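Local atomic coordinates of amidohydrolase (Brucella melitensis biovar Abortus, PDB entry 4F0L), a protein that probably acts as a metal-dependent deaminase of the amidohydrolase superfamily, and carries a ferric ion in its active site. Residues B[189-192]-B[193-196]; B[260-263]-B[264-268]; B[180-183]-B[184-187]. One frame throughout, in Å; residues are numbered along the deposited sequence.

Contact 1. Residues B[189-192]-B[193-196]; sequences PERF and ARLI
The first two turns of helix 189-203, an outer helix of the amidohydrolase TIM barrel, are clasped by an i to i+4 salt bridge in which Arg194 holds Glu190 side-on. Arg194 gives one nitrogen to each carboxylate oxygen. NE reaches Glu190 OE2 at 2.8 Å, and NH1 of the same guanidinium reaches Glu190 OE1 at 3.1 Å. Both oxygens lie near the guanidinium plane, but the two flat groups are twisted by 35°: OE1 accepts on its syn lone pair, whereas OE2 is met from above the carboxylate plane. The turn about CB-CG of Glu190 (chi2 -89°) swings the carboxylate forward along the helix, toward Arg194. Arg194 NH1 also rests 3.6 Å from Arg191 CG, touching the aliphatic part of that chain, while the charged end of Arg191 is taken by Asn187 and the Ile186 carbonyl in the preceding loop.

The buried flank is apolar. CG1 of Ile196 sits over one face of the Phe192 ring, a CH-pi contact 4.0 Å from the ring centroid. Both side chains pack on Pro165 and Val213 of the barrel strands 160-167 and 210-215. The helical bond from Ile196 N to Phe192 O spans 2.9 Å, and Ile196 CG1 lies 3.5 Å from that same Phe192 oxygen.

Contact 2. Residues B[260-263]-B[264-268]; sequences PVEW and LLDHQ
The imidazole of His267 lies over one face of the Trp263 indole, with its ND1 3.2 Å from Trp263 CE2. The pair forms an offset stack: the planes of the imidazole and the five-membered ring differ by 16°, and their centroids are 3.9 Å apart. His267 CB carries the overlap on to the other half of the indole, where it makes a CH-pi contact over the face of the six-membered ring. Trp263 CG stands anti to the backbone N whereas His267 CG is beside its own (chi1 -70°), and these settings bring the two rings together one turn apart.

A second grip fixes the rotation of the imidazole. Its ND1 donates to Trp263 O over 2.9 Å, with the acceptor in the ring plane and the N-H angle at 161°, which places a proton on ND1. This is the C-terminal end of helix 260-267 in the amidohydrolase barrel. Trp263 O receives additional weak bonds from the backbone N of Asp266 and of His267, and Leu264 O accepts from both His267 N and Gln268 N as the chain leaves the helix.

Val261 and Leu265 run side by side on another flank, CG1 of the valine 3.9 Å from CD1 of the leucine. The carboxylates of Glu262 and Asp266 come no closer than 4.6 Å, from Glu262 OE2 to Asp266 OD2. Glu262 OE1 accepts from the backbone N of Arg259, and a salt bridge from Lys258 to Asp266 probably offsets some of the repulsion. Trp263 also meets the ring of Trp255 and packs on Pro223 and Leu226 of helix 223-229.

Contact 3. Residues B[180-183]-B[184-187]; sequences EGQR and RFIN
From Gln182 to Phe185 the backbone makes a type I beta-turn, closed by a bond of 2.9 Å from Phe185 N to Gln182 O that meets the oxygen from above the carbonyl plane. The Phe185 side chain folds back beside this turn: its CD2 touches Gln182 CG at 3.7 Å, and the ring lies 20° from the plane of the glutamine amide. A water sits over the centre of the Phe185 ring, 3.3 Å above its plane. It donates to Gly181 O and accepts from Arg184 N, each over 2.8 Å, and so bridges two backbone groups that do not meet directly.

On a further flank Ile186 CG1 comes within 3.3 Å of Gln182 O, and its CD1 rests against Arg183 CA. The Arg183 side chain reaches back to the 3-10 segment before the turn. With CG set between backbone N and carbonyl carbon (chi1 66°), the extended chain brings NH1 to Glu180 O at 2.8 Å; Arg183 N reaches that oxygen from the opposite face of its plane. Arg184 instead directs its guanidinium to the carbonyls of His133, Ala98 and Met101.

Phe185 meets Tyr130 edge-to-face and packs on Tyr95 of helix 88-100. This turn belongs to a loop of the amidohydrolase barrel near the metal site, the Phe185 side chain about 11 Å from the bound iron.

Overall arrangement
Contact 3 comes first along the chain, in the loop between strand 176-177 and helix 189-203, where it closes one tight turn. Contact 1 follows at once on the opening turns of that helix; the two touch where Arg191 meets Ile186 and where Asn187 packs on Phe192 and Leu195, so the loop lies against the helix it leads into. Contact 2 lies later, on helix 260-267, its nearest atoms about 12 Å from contact 1 and about 16 Å from contact 3. All three are local and in series; none nests or crosses. Contact 1 backs onto strands 160-167 and 210-215, contact 2 onto strand 238-242, which carries the iron ligand His241, and contact 3 onto helix 88-100.

Contact 1. Residues B[189-192]-B[193-196]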
ATOM      1  N   PRO B 189      34.252  17.821  12.563  1.00 25.56           N
ATOM      2  CA  PRO B 189      34.486  16.482  13.132  1.00 26.29           C
ATOM      3  C   PRO B 189      34.718  16.542  14.641  1.00 27.48           C
ATOM      4  O   PRO B 189      34.305  15.638  15.368  1.00 26.86           O
ATOM      5  CB  PRO B 189      35.731  16.003  12.391  1.00 26.71           C
ATOM      6  CG  PRO B 189      35.653  16.705  11.074  1.00 27.00           C
ATOM      7  CD  PRO B 189      35.153  18.080  11.426  1.00 26.48           C
ATOM      8  N   GLU B 190      35.323  17.632  15.096  1.00 28.38           N
ATOM      9  CA  GLU B 190      35.567  17.803  16.503  1.00 30.97           C
ATOM     10  C   GLU B 190      34.254  17.931  17.296  1.00 29.19           C
ATOM     11  O   GLU B 190      34.066  17.243  18.302  1.00 26.48           O
ATOM     12  CB  GLU B 190      36.445  19.033  16.744  1.00 34.76           C
ATOM     13  CG  GLU B 190      36.891  19.185  18.192  1.00 38.33           C
ATOM     14  CD  GLU B 190      35.910  19.980  19.050  1.00 42.13           C
ATOM     15  OE1 GLU B 190      34.989  20.663  18.501  1.00 41.10           O
ATOM     16  OE2 GLU B 190      36.056  19.903  20.304  1.00 46.63           O
ATOM     17  N   ARG B 191      33.365  18.830  16.861  1.00 26.51           N
ATOM     18  CA  ARG B 191      32.108  18.999  17.581  1.00 25.35           C
ATOM     19  C   ARG B 191      31.233  17.756  17.441  1.00 23.73           C
ATOM     20  O   ARG B 191      30.490  17.412  18.367  1.00 22.39           O
ATOM     21  CB  ARG B 191      31.343  20.234  17.128  1.00 25.42           C
ATOM     22  CG  ARG B 191      30.155  20.554  18.027  1.00 26.24           C
ATOM     23  CD  ARG B 191      29.656  21.977  17.799  1.00 27.01           C
ATOM     24  NE  ARG B 191      28.932  22.079  16.537  1.00 28.29           N
ATOM     25  CZ  ARG B 191      28.699  23.211  15.871  1.00 28.86           C
ATOM     26  NH1 ARG B 191      29.160  24.366  16.328  1.00 29.99           N
ATOM     27  NH2 ARG B 191      28.024  23.179  14.719  1.00 27.95           N
ATOM     28  N   PHE B 192      31.365  17.058  16.308  1.00 22.47           N
ATOM     29  CA  PHE B 192      30.679  15.790  16.124  1.00 21.43           C
ATOM     30  C   PHE B 192      31.143  14.724  17.131  1.00 21.45           C
ATOM     31  O   PHE B 192      30.292  14.020  17.689  1.00 20.10           O
ATOM     32  CB  PHE B 192      30.820  15.266  14.681  1.00 21.04           C
ATOM     33  CG  PHE B 192      30.038  14.012  14.422  1.00 19.80           C
ATOM     34  CD1 PHE B 192      28.660  14.061  14.218  1.00 19.45           C
ATOM     35  CD2 PHE B 192      30.659  12.777  14.405  1.00 19.99           C
ATOM     36  CE1 PHE B 192      27.920  12.897  14.000  1.00 18.96           C
ATOM     37  CE2 PHE B 192      29.920  11.608  14.181  1.00 19.11           C
ATOM     38  CZ  PHE B 192      28.554  11.672  13.988  1.00 18.28           C
ATOM     39  N   ALA B 193      32.466  14.571  17.321  1.00 21.85           N
ATOM     40  CA  ALA B 193      32.980  13.603  18.325  1.00 22.18           C
ATOM     41  C   ALA B 193      32.408  13.932  19.721  1.00 22.72           C
ATOM     42  O   ALA B 193      31.979  13.046  20.455  1.00 22.59           O
ATOM     43  CB  ALA B 193      34.522  13.568  18.370  1.00 23.30           C
ATOM     44  N   ARG B 194      32.395  15.203  20.088  1.00 23.69           N
ATOM     45  CA  ARG B 194      31.831  15.600  21.369  1.00 24.38           C
ATOM     46  C   ARG B 194      30.323  15.257  21.457  1.00 23.23           C
ATOM     47  O   ARG B 194      29.835  14.850  22.485  1.00 21.94           O
ATOM     48  CB  ARG B 194      32.081  17.084  21.621  1.00 26.28           C
ATOM     49  CG  ARG B 194      33.516  17.408  22.046  1.00 28.92           C
ATOM     50  CD  ARG B 194      33.646  18.825  22.613  1.00 31.59           C
ATOM     51  NE  ARG B 194      33.579  19.815  21.543  1.00 33.10           N
ATOM     52  CZ  ARG B 194      32.617  20.737  21.388  1.00 35.95           C
ATOM     53  NH1 ARG B 194      32.690  21.561  20.342  1.00 36.24           N
ATOM     54  NH2 ARG B 194      31.589  20.858  22.245  1.00 35.86           N
ATOM     55  N   LEU B 195      29.597  15.380  20.353  1.00 22.93           N
ATOM     56  CA  LEU B 195      28.172  15.034  20.345  1.00 22.48           C
ATOM     57  C   LEU B 195      27.996  13.527  20.538  1.00 21.89           C
ATOM     58  O   LEU B 195      27.159  13.089  21.341  1.00 21.52           O
ATOM     59  CB  LEU B 195      27.544  15.476  19.026  1.00 23.19           C
ATOM     60  CG  LEU B 195      26.085  15.066  18.777  1.00 23.71           C
ATOM     61  CD1 LEU B 195      25.173  15.864  19.668  1.00 24.94           C
ATOM     62  CD2 LEU B 195      25.762  15.285  17.321  1.00 24.32           C
ATOM     63  N   ILE B 196      28.798  12.740  19.822  1.00 20.99           N
ATOM     64  CA  ILE B 196      28.801  11.295  19.984  1.00 21.15           C
ATOM     65  C   ILE B 196      29.089  10.903  21.450  1.00 22.42           C
ATOM     66  O   ILE B 196      28.430  10.036  21.994  1.00 22.14           O
ATOM     67  CB  ILE B 196      29.823  10.627  19.036  1.00 21.36           C
ATOM     68  CG1 ILE B 196      29.299  10.615  17.585  1.00 20.60           C
ATOM     69  CG2 ILE B 196      30.152   9.215  19.487  1.00 21.25           C
ATOM     70  CD1 ILE B 196      28.011   9.826  17.363  1.00 19.85           C
TER

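Contact 2. Residues B[260-263]-B[264-268]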
ATOM      1  N   PRO B 260      28.275   6.894  -7.201  1.00 24.98           N
ATOM      2  CA  PRO B 260      28.407   6.983  -5.742  1.00 24.07           C
ATOM      3  C   PRO B 260      28.819   5.672  -5.049  1.00 23.78           C
ATOM      4  O   PRO B 260      29.772   5.672  -4.272  1.00 23.10           O
ATOM      5  CB  PRO B 260      27.012   7.474  -5.289  1.00 23.70           C
ATOM      6  CG  PRO B 260      26.546   8.263  -6.485  1.00 24.18           C
ATOM      7  CD  PRO B 260      27.022   7.485  -7.683  1.00 24.25           C
ATOM      8  N   VAL B 261      28.129   4.559  -5.302  1.00 24.01           N
ATOM      9  CA  VAL B 261      28.436   3.344  -4.536  1.00 23.53           C
ATOM     10  C   VAL B 261      29.861   2.918  -4.918  1.00 25.39           C
ATOM     11  O   VAL B 261      30.673   2.610  -4.073  1.00 26.30           O
ATOM     12  CB  VAL B 261      27.414   2.205  -4.775  1.00 23.35           C
ATOM     13  CG1 VAL B 261      27.923   0.905  -4.150  1.00 21.88           C
ATOM     14  CG2 VAL B 261      26.024   2.610  -4.248  1.00 22.40           C
ATOM     15  N   GLU B 262      30.161   2.949  -6.199  1.00 25.49           N
ATOM     16  CA  GLU B 262      31.492   2.643  -6.685  1.00 27.01           C
ATOM     17  C   GLU B 262      32.558   3.490  -5.971  1.00 27.59           C
ATOM     18  O   GLU B 262      33.583   2.987  -5.511  1.00 27.91           O
ATOM     19  CB  GLU B 262      31.500   2.911  -8.205  1.00 27.63           C
ATOM     20  CG  GLU B 262      32.824   2.708  -8.890  1.00 29.48           C
ATOM     21  CD  GLU B 262      32.864   3.233 -10.300  1.00 29.79           C
ATOM     22  OE1 GLU B 262      31.984   4.017 -10.732  1.00 29.31           O
ATOM     23  OE2 GLU B 262      33.822   2.848 -10.981  1.00 32.11           O
ATOM     24  N   TRP B 263      32.300   4.780  -5.860  1.00 26.72           N
ATOM     25  CA  TRP B 263      33.257   5.659  -5.224  1.00 27.38           C
ATOM     26  C   TRP B 263      33.459   5.258  -3.787  1.00 27.85           C
ATOM     27  O   TRP B 263      34.603   5.106  -3.313  1.00 27.45           O
ATOM     28  CB  TRP B 263      32.775   7.081  -5.339  1.00 27.11           C
ATOM     29  CG  TRP B 263      33.804   8.025  -4.844  1.00 27.58           C
ATOM     30  CD1 TRP B 263      34.734   8.741  -5.590  1.00 28.49           C
ATOM     31  CD2 TRP B 263      34.087   8.350  -3.453  1.00 27.21           C
ATOM     32  NE1 TRP B 263      35.541   9.476  -4.764  1.00 29.03           N
ATOM     33  CE2 TRP B 263      35.209   9.278  -3.475  1.00 28.24           C
ATOM     34  CE3 TRP B 263      33.544   7.977  -2.237  1.00 26.34           C
ATOM     35  CZ2 TRP B 263      35.739   9.803  -2.322  1.00 29.22           C
ATOM     36  CZ3 TRP B 263      34.098   8.508  -1.079  1.00 27.02           C
ATOM     37  CH2 TRP B 263      35.173   9.395  -1.124  1.00 27.70           C
ATOM     38  N   LEU B 264      32.344   5.015  -3.088  1.00 26.21           N
ATOM     39  CA  LEU B 264      32.407   4.595  -1.712  1.00 26.56           C
ATOM     40  C   LEU B 264      33.189   3.266  -1.551  1.00 27.24           C
ATOM     41  O   LEU B 264      34.040   3.139  -0.668  1.00 27.45           O
ATOM     42  CB  LEU B 264      30.987   4.489  -1.132  1.00 25.52           C
ATOM     43  CG  LEU B 264      30.891   4.317   0.384  1.00 25.30           C
ATOM     44  CD1 LEU B 264      31.474   5.537   1.081  1.00 25.34           C
ATOM     45  CD2 LEU B 264      29.429   4.101   0.808  1.00 23.65           C
ATOM     46  N   LEU B 265      32.899   2.276  -2.389  1.00 28.01           N
ATOM     47  CA  LEU B 265      33.575   0.973  -2.273  1.00 28.94           C
ATOM     48  C   LEU B 265      35.086   1.098  -2.544  1.00 30.67           C
ATOM     49  O   LEU B 265      35.882   0.372  -1.959  1.00 29.31           O
ATOM     50  CB  LEU B 265      32.957  -0.053  -3.216  1.00 29.17           C
ATOM     51  CG  LEU B 265      31.493  -0.412  -2.928  1.00 28.53           C
ATOM     52  CD1 LEU B 265      30.993  -1.429  -3.940  1.00 29.00           C
ATOM     53  CD2 LEU B 265      31.375  -0.925  -1.493  1.00 28.71           C
ATOM     54  N   ASP B 266      35.463   2.036  -3.409  1.00 32.40           N
ATOM     55  CA  ASP B 266      36.878   2.261  -3.736  1.00 34.74           C
ATOM     56  C   ASP B 266      37.639   3.048  -2.673  1.00 35.56           C
ATOM     57  O   ASP B 266      38.869   2.912  -2.586  1.00 36.49           O
ATOM     58  CB  ASP B 266      37.037   3.021  -5.060  1.00 36.54           C
ATOM     59  CG  ASP B 266      36.687   2.181  -6.280  1.00 37.28           C
ATOM     60  OD1 ASP B 266      36.461   0.961  -6.144  1.00 38.56           O
ATOM     61  OD2 ASP B 266      36.664   2.741  -7.392  1.00 38.70           O
ATOM     62  N   HIS B 267      36.948   3.860  -1.875  1.00 33.95           N
ATOM     63  CA  HIS B 267      37.637   4.742  -0.918  1.00 34.56           C
ATOM     64  C   HIS B 267      37.457   4.392   0.529  1.00 35.10           C
ATOM     65  O   HIS B 267      38.077   5.007   1.391  1.00 35.46           O
ATOM     66  CB  HIS B 267      37.205   6.184  -1.129  1.00 34.40           C
ATOM     67  CG  HIS B 267      37.720   6.773  -2.405  1.00 35.03           C
ATOM     68  ND1 HIS B 267      37.077   6.629  -3.576  1.00 34.30           N
ATOM     69  CD2 HIS B 267      38.875   7.496  -2.673  1.00 35.54           C
ATOM     70  CE1 HIS B 267      37.771   7.249  -4.541  1.00 34.77           C
ATOM     71  NE2 HIS B 267      38.875   7.772  -3.991  1.00 35.60           N
ATOM     72  N   GLN B 268      36.579   3.445   0.832  1.00 34.99           N
ATOM     73  CA  GLN B 268      36.393   3.000   2.204  1.00 34.67           C
ATOM     74  C   GLN B 268      36.423   1.482   2.211  1.00 35.83           C
ATOM     75  O   GLN B 268      36.097   0.829   1.217  1.00 34.58           O
ATOM     76  CB  GLN B 268      35.066   3.519   2.759  1.00 33.85           C
ATOM     77  CG  GLN B 268      35.021   5.019   2.986  1.00 33.65           C
ATOM     78  CD  GLN B 268      35.920   5.469   4.134  1.00 35.57           C
ATOM     79  OE1 GLN B 268      36.100   4.753   5.126  1.00 37.38           O
ATOM     80  NE2 GLN B 268      36.503   6.655   3.999  1.00 35.04           N
TER

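Contact 3. Residues B[180-183]-B[184-187]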
ATOM      1  N   GLU B 180      22.630  28.210   4.835  1.00 38.66           N
ATOM      2  CA  GLU B 180      21.977  28.626   6.063  1.00 37.55           C
ATOM      3  C   GLU B 180      20.754  27.764   6.420  1.00 34.73           C
ATOM      4  O   GLU B 180      20.481  27.556   7.586  1.00 32.97           O
ATOM      5  CB  GLU B 180      21.625  30.112   5.944  1.00 41.12           C
ATOM      6  CG  GLU B 180      21.029  30.762   7.197  1.00 43.28           C
ATOM      7  CD  GLU B 180      22.012  30.891   8.366  1.00 44.61           C
ATOM      8  OE1 GLU B 180      23.186  30.446   8.283  1.00 45.88           O
ATOM      9  OE2 GLU B 180      21.583  31.450   9.391  1.00 44.81           O
ATOM     10  N   GLY B 181      20.047  27.234   5.424  1.00 33.88           N
ATOM     11  CA  GLY B 181      18.935  26.295   5.660  1.00 32.68           C
ATOM     12  C   GLY B 181      19.347  25.029   6.406  1.00 32.02           C
ATOM     13  O   GLY B 181      18.530  24.400   7.084  1.00 30.34           O
ATOM     14  N   GLN B 182      20.614  24.646   6.262  1.00 32.28           N
ATOM     15  CA  GLN B 182      21.168  23.440   6.917  1.00 32.19           C
ATOM     16  C   GLN B 182      21.761  23.665   8.298  1.00 30.81           C
ATOM     17  O   GLN B 182      22.326  22.741   8.903  1.00 30.82           O
ATOM     18  CB  GLN B 182      22.226  22.804   6.015  1.00 34.61           C
ATOM     19  CG  GLN B 182      21.579  21.904   5.004  1.00 37.91           C
ATOM     20  CD  GLN B 182      21.451  22.551   3.668  1.00 43.09           C
ATOM     21  OE1 GLN B 182      22.424  22.570   2.894  1.00 51.23           O
ATOM     22  NE2 GLN B 182      20.251  23.092   3.371  1.00 44.33           N
ATOM     23  N   ARG B 183      21.633  24.883   8.795  1.00 29.13           N
ATOM     24  CA  ARG B 183      22.320  25.291  10.014  1.00 28.57           C
ATOM     25  C   ARG B 183      22.098  24.416  11.253  1.00 26.21           C
ATOM     26  O   ARG B 183      22.983  24.334  12.097  1.00 26.19           O
ATOM     27  CB  ARG B 183      21.953  26.726  10.370  1.00 29.64           C
ATOM     28  CG  ARG B 183      20.501  26.921  10.746  1.00 29.62           C
ATOM     29  CD  ARG B 183      20.210  28.400  10.939  1.00 32.40           C
ATOM     30  NE  ARG B 183      18.792  28.715  11.076  1.00 32.56           N
ATOM     31  CZ  ARG B 183      17.963  28.932  10.064  1.00 34.11           C
ATOM     32  NH1 ARG B 183      18.355  28.859   8.791  1.00 33.59           N
ATOM     33  NH2 ARG B 183      16.708  29.244  10.333  1.00 35.73           N
ATOM     34  N   ARG B 184      20.944  23.779  11.398  1.00 24.22           N
ATOM     35  CA  ARG B 184      20.736  22.937  12.594  1.00 23.40           C
ATOM     36  C   ARG B 184      21.382  21.551  12.474  1.00 22.66           C
ATOM     37  O   ARG B 184      21.354  20.785  13.433  1.00 21.16           O
ATOM     38  CB  ARG B 184      19.250  22.750  12.890  1.00 23.39           C
ATOM     39  CG  ARG B 184      18.461  24.043  12.940  1.00 24.66           C
ATOM     40  CD  ARG B 184      17.064  23.789  13.435  1.00 24.84           C
ATOM     41  NE  ARG B 184      17.011  23.460  14.866  1.00 24.74           N
ATOM     42  CZ  ARG B 184      15.900  23.142  15.531  1.00 24.78           C
ATOM     43  NH1 ARG B 184      14.727  23.092  14.917  1.00 25.58           N
ATOM     44  NH2 ARG B 184      15.936  22.913  16.835  1.00 25.30           N
ATOM     45  N   PHE B 185      21.918  21.225  11.285  1.00 22.53           N
ATOM     46  CA  PHE B 185      22.424  19.874  10.981  1.00 21.57           C
ATOM     47  C   PHE B 185      23.933  19.809  11.073  1.00 21.80           C
ATOM     48  O   PHE B 185      24.501  18.722  11.128  1.00 21.30           O
ATOM     49  CB  PHE B 185      22.056  19.438   9.554  1.00 21.54           C
ATOM     50  CG  PHE B 185      20.603  19.642   9.168  1.00 21.51           C
ATOM     51  CD1 PHE B 185      19.597  19.646  10.108  1.00 21.29           C
ATOM     52  CD2 PHE B 185      20.268  19.830   7.826  1.00 22.89           C
ATOM     53  CE1 PHE B 185      18.283  19.837   9.746  1.00 21.50           C
ATOM     54  CE2 PHE B 185      18.951  20.033   7.443  1.00 23.40           C
ATOM     55  CZ  PHE B 185      17.962  20.042   8.410  1.00 22.70           C
ATOM     56  N   ILE B 186      24.567  20.973  11.072  1.00 22.14           N
ATOM     57  CA  ILE B 186      25.990  21.122  10.780  1.00 22.65           C
ATOM     58  C   ILE B 186      26.859  20.782  11.984  1.00 21.72           C
ATOM     59  O   ILE B 186      26.545  21.162  13.100  1.00 22.57           O
ATOM     60  CB  ILE B 186      26.282  22.602  10.366  1.00 24.40           C
ATOM     61  CG1 ILE B 186      25.584  22.946   9.065  1.00 25.27           C
ATOM     62  CG2 ILE B 186      27.776  22.925  10.269  1.00 25.03           C
ATOM     63  CD1 ILE B 186      25.787  24.402   8.664  1.00 26.53           C
ATOM     64  N   ASN B 187      27.944  20.063  11.746  1.00 20.77           N
ATOM     65  CA  ASN B 187      29.033  19.952  12.711  1.00 21.06           C
ATOM     66  C   ASN B 187      30.343  19.869  11.969  1.00 21.97           C
ATOM     67  O   ASN B 187      30.371  19.479  10.796  1.00 21.69           O
ATOM     68  CB  ASN B 187      28.911  18.697  13.586  1.00 19.93           C
ATOM     69  CG  ASN B 187      27.819  18.801  14.596  1.00 19.61           C
ATOM     70  OD1 ASN B 187      27.897  19.615  15.520  1.00 19.76           O
ATOM     71  ND2 ASN B 187      26.790  17.938  14.465  1.00 19.18           N
TER
HETATM   72  O   HOH W   1      18.934  23.105   9.522  1.00 28.91           O